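Local coordinates for protein NOV homolog (Rattus norvegicus, PDB 5NB8) that acts as a secreted matricellular signalling protein, binding integrins and the receptor NOTCH1 to regulate cell adhesion, migration, proliferation and differentiation, at residues V44-K55 with E62-G70. Numbering follows the deposited sequence.
Sequences VLLPGPDCPAPK and ECCEKWTCG. With IMD (imidazole), chain E.
K55 and T68 face each other as a hydrogen-bonded pair of an antiparallel beta hairpin. K55 N donates to T68 O at 3.0 Å, and T68 N returns a bond to K55 O at 2.9 Å. T68 OG1 also donates to K55 O, at 3.0 Å. The two T68 donors reach this oxygen from opposite faces of its carbonyl plane, so it is gripped twice. A chi1 of 76° turns the T68 hydroxyl back over its own main chain, where it can meet K55 O. Two residues further along, G70 N bonds to A53 O from above the carbonyl plane. The indole N-H of W67, on NE1, bonds to D43 OD1, just before the 44-55 segment.

The non-hydrogen-bonded pair P54 and C69 lies between the K55–T68 and A53–G70 bonds. Beside it, the C51–C69 disulfide (SG to SG 2.1 Å, chi3 -99°) ties the loop before the first strand to the end of the second. C51 also closes a type I turn that starts at G48.

Packing centres on the W67 indole. L45 CB sits over one face, 3.6 Å from the centroid of the six-membered ring, in a CH-pi contact. L45 CD2 lies 3.9 Å from W67 CG. P54 CB touches W67 CZ3 at 4.0 Å. With an alanine here instead of W67, L45 would probably lose the ring face it rests on, and D43 its indole N-H.

The hairpin of strands 54-57 and 66-69 belongs to the C-terminal part of the von Willebrand factor C domain. C63 and C64, which come before residues 66-69 in the chain, form disulfides to C23 and C40. C23 precedes strand 25-30 and C40 follows strand 33-38.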
ATOM      1  N   VAL A  44      -5.452   8.254  11.158  1.00 40.10           N
ATOM      2  CA  VAL A  44      -5.560   7.870  12.556  1.00 31.82           C
ATOM      3  C   VAL A  44      -6.904   8.367  13.063  1.00 35.61           C
ATOM      4  O   VAL A  44      -7.352   9.457  12.695  1.00 39.94           O
ATOM      5  CB  VAL A  44      -4.395   8.462  13.379  1.00 39.87           C
ATOM      6  CG1 VAL A  44      -4.565   8.162  14.841  1.00 39.86           C
ATOM      7  CG2 VAL A  44      -3.045   7.925  12.873  1.00 40.08           C
ATOM      8  N   LEU A  45      -7.563   7.558  13.883  1.00 39.44           N
ATOM      9  CA  LEU A  45      -8.837   7.932  14.486  1.00 35.50           C
ATOM     10  C   LEU A  45      -8.807   7.467  15.930  1.00 33.00           C
ATOM     11  O   LEU A  45      -8.658   6.272  16.193  1.00 38.71           O
ATOM     12  CB  LEU A  45     -10.023   7.315  13.736  1.00 33.71           C
ATOM     13  CG  LEU A  45     -11.401   7.769  14.254  1.00 37.41           C
ATOM     14  CD1 LEU A  45     -11.624   9.236  13.920  1.00 39.70           C
ATOM     15  CD2 LEU A  45     -12.544   6.934  13.698  1.00 35.43           C
ATOM     16  N   LEU A  46      -8.938   8.404  16.855  1.00 35.18           N
ATOM     17  CA  LEU A  46      -8.828   8.153  18.287  1.00 40.48           C
ATOM     18  C   LEU A  46     -10.186   7.842  18.910  1.00 46.93           C
ATOM     19  O   LEU A  46     -11.235   8.241  18.389  1.00 47.92           O
ATOM     20  CB  LEU A  46      -8.206   9.365  18.975  1.00 40.59           C
ATOM     21  CG  LEU A  46      -6.820   9.773  18.502  1.00 46.15           C
ATOM     22  CD1 LEU A  46      -6.271  10.854  19.429  1.00 46.93           C
ATOM     23  CD2 LEU A  46      -5.896   8.576  18.469  1.00 42.86           C
ATOM     24  N   PRO A  47     -10.201   7.121  20.030  1.00 52.65           N
ATOM     25  CA  PRO A  47     -11.477   6.782  20.668  1.00 52.83           C
ATOM     26  C   PRO A  47     -12.327   8.020  20.890  1.00 59.22           C
ATOM     27  O   PRO A  47     -11.833   9.071  21.305  1.00 55.45           O
ATOM     28  CB  PRO A  47     -11.056   6.144  21.992  1.00 54.65           C
ATOM     29  CG  PRO A  47      -9.698   5.582  21.716  1.00 48.64           C
ATOM     30  CD  PRO A  47      -9.055   6.492  20.712  1.00 52.56           C
ATOM     31  N   GLY A  48     -13.612   7.890  20.589  1.00 60.78           N
ATOM     32  CA  GLY A  48     -14.529   8.994  20.664  1.00 56.98           C
ATOM     33  C   GLY A  48     -15.660   8.664  21.608  1.00 69.69           C
ATOM     34  O   GLY A  48     -15.790   7.527  22.078  1.00 65.78           O
ATOM     35  N   PRO A  49     -16.513   9.651  21.894  1.00 74.49           N
ATOM     36  CA  PRO A  49     -17.516   9.453  22.949  1.00 82.34           C
ATOM     37  C   PRO A  49     -18.473   8.319  22.636  1.00 81.26           C
ATOM     38  O   PRO A  49     -18.853   7.563  23.537  1.00 84.89           O
ATOM     39  CB  PRO A  49     -18.223  10.814  23.015  1.00 80.66           C
ATOM     40  CG  PRO A  49     -18.073  11.381  21.642  1.00 79.35           C
ATOM     41  CD  PRO A  49     -16.747  10.886  21.122  1.00 75.70           C
ATOM     42  N   ASP A  50     -18.842   8.161  21.365  1.00 75.79           N
ATOM     43  CA  ASP A  50     -19.682   7.062  20.915  1.00 73.68           C
ATOM     44  C   ASP A  50     -18.900   6.022  20.128  1.00 65.52           C
ATOM     45  O   ASP A  50     -19.504   5.143  19.501  1.00 58.93           O
ATOM     46  CB  ASP A  50     -20.830   7.600  20.067  1.00 86.70           C
ATOM     47  CG  ASP A  50     -21.647   8.651  20.798  1.00 99.92           C
ATOM     48  OD1 ASP A  50     -21.959   8.448  21.991  1.00103.77           O
ATOM     49  OD2 ASP A  50     -21.972   9.686  20.178  1.00103.67           O
ATOM     50  N   CYS A  51     -17.575   6.097  20.150  1.00 52.42           N
ATOM     51  CA  CYS A  51     -16.714   5.247  19.327  1.00 55.81           C
ATOM     52  C   CYS A  51     -15.482   4.912  20.161  1.00 54.36           C
ATOM     53  O   CYS A  51     -14.399   5.474  19.964  1.00 54.72           O
ATOM     54  CB  CYS A  51     -16.351   5.971  18.026  1.00 53.04           C
ATOM     55  SG  CYS A  51     -15.802   4.976  16.632  1.00 51.76           S
ATOM     56  N   PRO A  52     -15.628   4.016  21.139  1.00 56.59           N
ATOM     57  CA  PRO A  52     -14.526   3.801  22.085  1.00 54.08           C
ATOM     58  C   PRO A  52     -13.391   2.999  21.496  1.00 56.78           C
ATOM     59  O   PRO A  52     -12.257   3.105  21.976  1.00 58.51           O
ATOM     60  CB  PRO A  52     -15.198   3.049  23.247  1.00 57.21           C
ATOM     61  CG  PRO A  52     -16.675   3.253  23.052  1.00 60.68           C
ATOM     62  CD  PRO A  52     -16.842   3.303  21.563  1.00 57.81           C
ATOM     63  N   ALA A  53     -13.665   2.201  20.469  1.00 54.77           N
ATOM     64  CA  ALA A  53     -12.698   1.263  19.910  1.00 61.44           C
ATOM     65  C   ALA A  53     -12.714   1.395  18.393  1.00 61.07           C
ATOM     66  O   ALA A  53     -13.184   0.492  17.688  1.00 65.01           O
ATOM     67  CB  ALA A  53     -13.013  -0.166  20.358  1.00 59.78           C
ATOM     68  N   PRO A  54     -12.233   2.517  17.856  1.00 54.41           N
ATOM     69  CA  PRO A  54     -12.163   2.652  16.397  1.00 52.69           C
ATOM     70  C   PRO A  54     -11.289   1.556  15.816  1.00 50.88           C
ATOM     71  O   PRO A  54     -10.225   1.243  16.350  1.00 53.42           O
ATOM     72  CB  PRO A  54     -11.531   4.037  16.193  1.00 54.90           C
ATOM     73  CG  PRO A  54     -11.755   4.757  17.484  1.00 56.75           C
ATOM     74  CD  PRO A  54     -11.679   3.697  18.540  1.00 54.56           C
ATOM     75  N   LYS A  55     -11.752   0.964  14.721  1.00 46.87           N
ATOM     76  CA  LYS A  55     -10.996  -0.094  14.062  1.00 47.54           C
ATOM     77  C   LYS A  55     -11.234  -0.012  12.560  1.00 47.25           C
ATOM     78  O   LYS A  55     -12.374   0.169  12.121  1.00 44.78           O
ATOM     79  CB  LYS A  55     -11.407  -1.462  14.621  1.00 63.12           C
ATOM     80  CG  LYS A  55     -10.690  -2.655  14.031  1.00 69.82           C
ATOM     81  CD  LYS A  55     -11.120  -3.933  14.754  1.00 80.90           C
ATOM     82  CE  LYS A  55     -10.625  -5.182  14.035  1.00 91.64           C
ATOM     83  NZ  LYS A  55      -9.151  -5.151  13.801  1.00 95.88           N
ATOM     84  N   GLU A  62     -14.386  -2.184  -2.033  1.00 48.21           N
ATOM     85  CA  GLU A  62     -13.487  -1.060  -1.818  1.00 39.65           C
ATOM     86  C   GLU A  62     -12.079  -1.578  -1.633  1.00 41.88           C
ATOM     87  O   GLU A  62     -11.860  -2.567  -0.925  1.00 37.95           O
ATOM     88  CB  GLU A  62     -13.882  -0.246  -0.586  1.00 54.20           C
ATOM     89  CG  GLU A  62     -15.176   0.526  -0.721  1.00 68.23           C
ATOM     90  CD  GLU A  62     -14.927   1.961  -1.112  1.00 79.44           C
ATOM     91  OE1 GLU A  62     -13.757   2.306  -1.396  1.00 82.66           O
ATOM     92  OE2 GLU A  62     -15.894   2.746  -1.130  1.00 84.22           O
ATOM     93  N   CYS A  63     -11.116  -0.887  -2.248  1.00 43.03           N
ATOM     94  CA  CYS A  63      -9.726  -1.267  -2.046  1.00 31.81           C
ATOM     95  C   CYS A  63      -9.303  -1.037  -0.601  1.00 35.48           C
ATOM     96  O   CYS A  63      -8.737  -1.927   0.038  1.00 45.65           O
ATOM     97  CB  CYS A  63      -8.814  -0.493  -3.000  1.00 40.92           C
ATOM     98  SG  CYS A  63      -7.074  -0.780  -2.634  1.00 47.47           S
ATOM     99  N   CYS A  64      -9.565   0.150  -0.068  1.00 33.80           N
ATOM    100  CA  CYS A  64      -8.992   0.564   1.205  1.00 32.72           C
ATOM    101  C   CYS A  64      -9.933   0.267   2.363  1.00 32.81           C
ATOM    102  O   CYS A  64     -11.154   0.310   2.219  1.00 35.41           O
ATOM    103  CB  CYS A  64      -8.679   2.057   1.176  1.00 34.65           C
ATOM    104  SG  CYS A  64      -7.546   2.499  -0.152  1.00 41.26           S
ATOM    105  N   GLU A  65      -9.341  -0.020   3.518  1.00 32.80           N
ATOM    106  CA  GLU A  65     -10.105  -0.236   4.735  1.00 36.67           C
ATOM    107  C   GLU A  65     -10.685   1.078   5.231  1.00 37.48           C
ATOM    108  O   GLU A  65     -10.116   2.153   5.021  1.00 32.45           O
ATOM    109  CB  GLU A  65      -9.232  -0.862   5.817  1.00 42.46           C
ATOM    110  CG  GLU A  65      -8.898  -2.317   5.551  1.00 58.01           C
ATOM    111  CD  GLU A  65      -7.505  -2.503   5.001  1.00 83.41           C
ATOM    112  OE1 GLU A  65      -6.854  -3.498   5.378  1.00 95.52           O
ATOM    113  OE2 GLU A  65      -7.056  -1.651   4.204  1.00 91.68           O
ATOM    114  N   LYS A  66     -11.831   0.976   5.905  1.00 34.27           N
ATOM    115  CA  LYS A  66     -12.591   2.122   6.380  1.00 34.46           C
ATOM    116  C   LYS A  66     -12.814   2.018   7.879  1.00 36.60           C
ATOM    117  O   LYS A  66     -12.827   0.925   8.451  1.00 36.30           O
ATOM    118  CB  LYS A  66     -13.950   2.235   5.677  1.00 44.42           C
ATOM    119  CG  LYS A  66     -13.886   2.253   4.152  1.00 52.32           C
ATOM    120  CD  LYS A  66     -13.066   3.421   3.642  1.00 62.73           C
ATOM    121  CE  LYS A  66     -12.868   3.341   2.136  1.00 65.64           C
ATOM    122  NZ  LYS A  66     -12.170   4.550   1.628  1.00 62.76           N
ATOM    123  N   TRP A  67     -13.049   3.166   8.505  1.00 32.99           N
ATOM    124  CA  TRP A  67     -13.174   3.208   9.955  1.00 37.49           C
ATOM    125  C   TRP A  67     -14.549   2.732  10.395  1.00 38.72           C
ATOM    126  O   TRP A  67     -15.560   3.050   9.765  1.00 44.61           O
ATOM    127  CB  TRP A  67     -12.915   4.620  10.484  1.00 38.85           C
ATOM    128  CG  TRP A  67     -11.447   4.999  10.489  1.00 36.25           C
ATOM    129  CD1 TRP A  67     -10.830   5.869   9.643  1.00 40.10           C
ATOM    130  CD2 TRP A  67     -10.419   4.490  11.361  1.00 38.07           C
ATOM    131  NE1 TRP A  67      -9.483   5.939   9.928  1.00 38.33           N
ATOM    132  CE2 TRP A  67      -9.203   5.103  10.977  1.00 41.36           C
ATOM    133  CE3 TRP A  67     -10.410   3.583  12.427  1.00 43.88           C
ATOM    134  CZ2 TRP A  67      -7.987   4.856  11.638  1.00 42.19           C
ATOM    135  CZ3 TRP A  67      -9.202   3.327  13.079  1.00 45.88           C
ATOM    136  CH2 TRP A  67      -8.007   3.957  12.674  1.00 43.08           C
ATOM    137  N   THR A  68     -14.570   1.947  11.472  1.00 39.56           N
ATOM    138  CA  THR A  68     -15.788   1.490  12.137  1.00 41.00           C
ATOM    139  C   THR A  68     -15.630   1.718  13.628  1.00 45.55           C
ATOM    140  O   THR A  68     -14.529   1.982  14.129  1.00 44.25           O
ATOM    141  CB  THR A  68     -16.069   0.001  11.892  1.00 44.76           C
ATOM    142  OG1 THR A  68     -15.188  -0.780  12.709  1.00 49.14           O
ATOM    143  CG2 THR A  68     -15.835  -0.371  10.422  1.00 42.69           C
ATOM    144  N   CYS A  69     -16.744   1.580  14.336  1.00 45.84           N
ATOM    145  CA  CYS A  69     -16.789   1.673  15.789  1.00 45.44           C
ATOM    146  C   CYS A  69     -17.098   0.277  16.315  1.00 58.81           C
ATOM    147  O   CYS A  69     -18.225  -0.207  16.172  1.00 65.76           O
ATOM    148  CB  CYS A  69     -17.834   2.697  16.233  1.00 49.26           C
ATOM    149  SG  CYS A  69     -17.529   4.390  15.625  1.00 57.58           S
ATOM    150  N   GLY A  70     -16.094  -0.375  16.895  1.00 71.13           N
ATOM    151  CA  GLY A  70     -16.267  -1.710  17.445  1.00 79.71           C
ATOM    152  C   GLY A  70     -16.700  -1.727  18.900  1.00 87.17           C
ATOM    153  O   GLY A  70     -17.648  -2.420  19.278  1.00 95.98           O
TER
HETATM  154  N1  IMD E 201     -17.242   2.279   6.820  1.00 98.94           N
HETATM  155  C2  IMD E 201     -17.533   3.136   5.819  1.00 97.68           C
HETATM  156  N3  IMD E 201     -18.187   2.461   4.850  1.00 96.33           N
HETATM  157  C4  IMD E 201     -18.314   1.175   5.237  1.00 96.70           C
HETATM  158  C5  IMD E 201     -17.717   1.062   6.483  1.00 99.00           C